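Local coordinates for protein acRAF (Thiomonas intermedia, PDB 4LOW) that acts as a RuBisCO assembly factor in the alpha-carboxysome and belongs to the pterin-4a-carbinolamine dehydratase family, possibly with dehydratase activity, at residues A[17-22]-A[57-62]. Numbering follows the deposited sequence. Where two conformers were deposited one is given.
Sequences MLFKRF and YVNITL. With FMT (formic acid), chain C.
Arg21 lays its guanidinium over one face of the Tyr57 ring, Arg21 NH2 3.4 Å from Tyr57 CG, with the two planes 20° apart. In this off-centre cation-pi stack Arg21 runs extended from CG (anti to the backbone N, chi1 175°) to NE, then turns about CD–NE, which sets the guanidinium plane over the ring. Arg21 NH1 also reaches a lone pair of Asn59 OD1 at 2.9 Å; the bond is bent, 132° at the hydrogen, and leaves the guanidinium plane. Asn59 ND2 turns to a weak bond with Asn52 O. Phe19 lies alongside the amide, Phe19 CZ 3.8 Å from Asn59 OD1, and brings its edge to Thr61 OG1. This looser side is partly open to solvent, chiefly at Arg21, although Asn59 is buried. At the edge of strand 17-22 turned away from 57-62, a formate, probably from the crystallisation liquor, accepts a bond from Arg21 N.

The other face is buried. Phe22 CE1 lies 3.9 Å from Ile60 CD1, and Leu18 meets Leu62 CB to CB at 4.2 Å. Lys20 bridges to Asp82 and bonds to the carbonyls of tag residues His5 and His7. Six backbone bonds join the antiparallel strands, two for each hydrogen-bonded pair.

Helices 27-44 (on Val58 and Ile60) and 72-84 (on Phe22, Ile60 and Leu62) close this mostly apolar face. Strands 17-23 and 57-63 are thus the central pair of the helix-backed four-stranded sheet of the pterin-4a-carbinolamine dehydratase-like fold, between strands 10-12 and 50-53.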
# COMPACT_ATOMS: atom_id res chain seq x y z
N MET A 17 -18.16 -0.28 -2.93
CA MET A 17 -16.75 -0.38 -3.28
C MET A 17 -16.53 -1.80 -3.73
O MET A 17 -17.36 -2.67 -3.45
CB MET A 17 -15.82 -0.06 -2.10
CG MET A 17 -15.87 1.39 -1.68
SD MET A 17 -15.21 1.65 -0.02
CE MET A 17 -16.58 1.01 0.99
N LEU A 18 -15.44 -2.02 -4.47
CA LEU A 18 -15.01 -3.38 -4.80
C LEU A 18 -13.75 -3.64 -3.96
O LEU A 18 -12.85 -2.79 -3.93
CB LEU A 18 -14.64 -3.56 -6.26
CG LEU A 18 -15.81 -3.52 -7.22
CD1 LEU A 18 -15.31 -3.50 -8.65
CD2 LEU A 18 -16.80 -4.70 -6.96
N PHE A 19 -13.65 -4.80 -3.31
CA PHE A 19 -12.53 -5.10 -2.43
C PHE A 19 -11.95 -6.45 -2.84
O PHE A 19 -12.71 -7.41 -3.05
CB PHE A 19 -13.01 -5.15 -0.96
CG PHE A 19 -11.96 -5.73 -0.03
CD1 PHE A 19 -10.95 -4.93 0.48
CD2 PHE A 19 -11.94 -7.09 0.27
CE1 PHE A 19 -9.90 -5.49 1.20
CE2 PHE A 19 -10.87 -7.65 0.94
CZ PHE A 19 -9.86 -6.84 1.40
N LYS A 20 -10.61 -6.58 -2.84
CA LYS A 20 -10.05 -7.91 -3.01
C LYS A 20 -8.70 -7.98 -2.35
O LYS A 20 -7.90 -7.05 -2.43
CB LYS A 20 -9.92 -8.29 -4.49
CG LYS A 20 -9.48 -9.73 -4.73
CD LYS A 20 -9.70 -10.10 -6.20
CE LYS A 20 -9.05 -11.41 -6.53
NZ LYS A 20 -9.33 -11.76 -7.96
N ARG A 21 -8.42 -9.13 -1.75
CA ARG A 21 -7.11 -9.45 -1.17
C ARG A 21 -6.36 -10.42 -2.06
O ARG A 21 -6.91 -11.44 -2.50
CB ARG A 21 -7.32 -10.07 0.21
CG ARG A 21 -6.04 -10.57 0.90
CD ARG A 21 -6.39 -11.26 2.22
NE ARG A 21 -5.19 -11.57 3.03
CZ ARG A 21 -4.66 -10.72 3.90
NH1 ARG A 21 -5.16 -9.49 4.03
NH2 ARG A 21 -3.63 -11.10 4.65
N PHE A 22 -5.12 -10.11 -2.33
CA PHE A 22 -4.23 -10.96 -3.10
C PHE A 22 -3.13 -11.42 -2.19
O PHE A 22 -2.48 -10.58 -1.57
CB PHE A 22 -3.64 -10.14 -4.25
CG PHE A 22 -4.64 -9.70 -5.30
CD1 PHE A 22 -5.43 -8.57 -5.10
CD2 PHE A 22 -4.85 -10.46 -6.44
CE1 PHE A 22 -6.38 -8.19 -6.07
CE2 PHE A 22 -5.78 -10.06 -7.41
CZ PHE A 22 -6.54 -8.95 -7.20
N TYR A 57 1.02 -9.91 1.00
CA TYR A 57 -0.37 -9.73 0.61
C TYR A 57 -0.63 -8.28 0.27
O TYR A 57 0.09 -7.37 0.76
CB TYR A 57 -1.36 -10.20 1.74
CG TYR A 57 -1.07 -9.59 3.08
CD1 TYR A 57 -1.52 -8.31 3.39
CD2 TYR A 57 -0.26 -10.25 4.01
CE1 TYR A 57 -1.20 -7.71 4.60
CE2 TYR A 57 0.07 -9.64 5.22
CZ TYR A 57 -0.40 -8.37 5.50
OH TYR A 57 -0.06 -7.83 6.72
N VAL A 58 -1.67 -8.07 -0.52
CA VAL A 58 -2.06 -6.73 -0.95
C VAL A 58 -3.58 -6.70 -0.98
O VAL A 58 -4.21 -7.54 -1.64
CB VAL A 58 -1.52 -6.42 -2.38
CG1 VAL A 58 -1.97 -5.02 -2.81
CG2 VAL A 58 -0.01 -6.55 -2.46
N ASN A 59 -4.18 -5.75 -0.27
CA ASN A 59 -5.62 -5.56 -0.22
C ASN A 59 -5.97 -4.31 -1.01
O ASN A 59 -5.44 -3.23 -0.72
CB ASN A 59 -6.03 -5.33 1.23
CG ASN A 59 -5.66 -6.47 2.14
OD1 ASN A 59 -6.21 -7.58 2.06
ND2 ASN A 59 -4.75 -6.21 3.09
N ILE A 60 -6.84 -4.43 -2.01
CA ILE A 60 -7.16 -3.29 -2.85
C ILE A 60 -8.63 -2.93 -2.75
O ILE A 60 -9.50 -3.80 -2.78
CB ILE A 60 -6.82 -3.67 -4.30
CG1 ILE A 60 -5.34 -4.07 -4.40
CG2 ILE A 60 -7.16 -2.51 -5.27
CD1 ILE A 60 -4.93 -4.62 -5.72
N THR A 61 -8.91 -1.63 -2.64
CA THR A 61 -10.26 -1.11 -2.58
C THR A 61 -10.49 -0.17 -3.74
O THR A 61 -9.71 0.77 -3.90
CB THR A 61 -10.46 -0.34 -1.26
OG1 THR A 61 -10.15 -1.22 -0.19
CG2 THR A 61 -11.88 0.14 -1.10
N LEU A 62 -11.54 -0.41 -4.53
CA LEU A 62 -11.85 0.45 -5.67
C LEU A 62 -13.15 1.15 -5.36
O LEU A 62 -14.10 0.51 -4.92
CB LEU A 62 -12.03 -0.37 -6.96
CG LEU A 62 -10.90 -1.31 -7.30
CD1 LEU A 62 -11.21 -2.14 -8.56
CD2 LEU A 62 -9.55 -0.60 -7.43
C FMT C . -11.78 -10.99 -1.22
O1 FMT C . -10.53 -11.07 -1.31
O2 FMT C . -12.48 -10.85 -2.38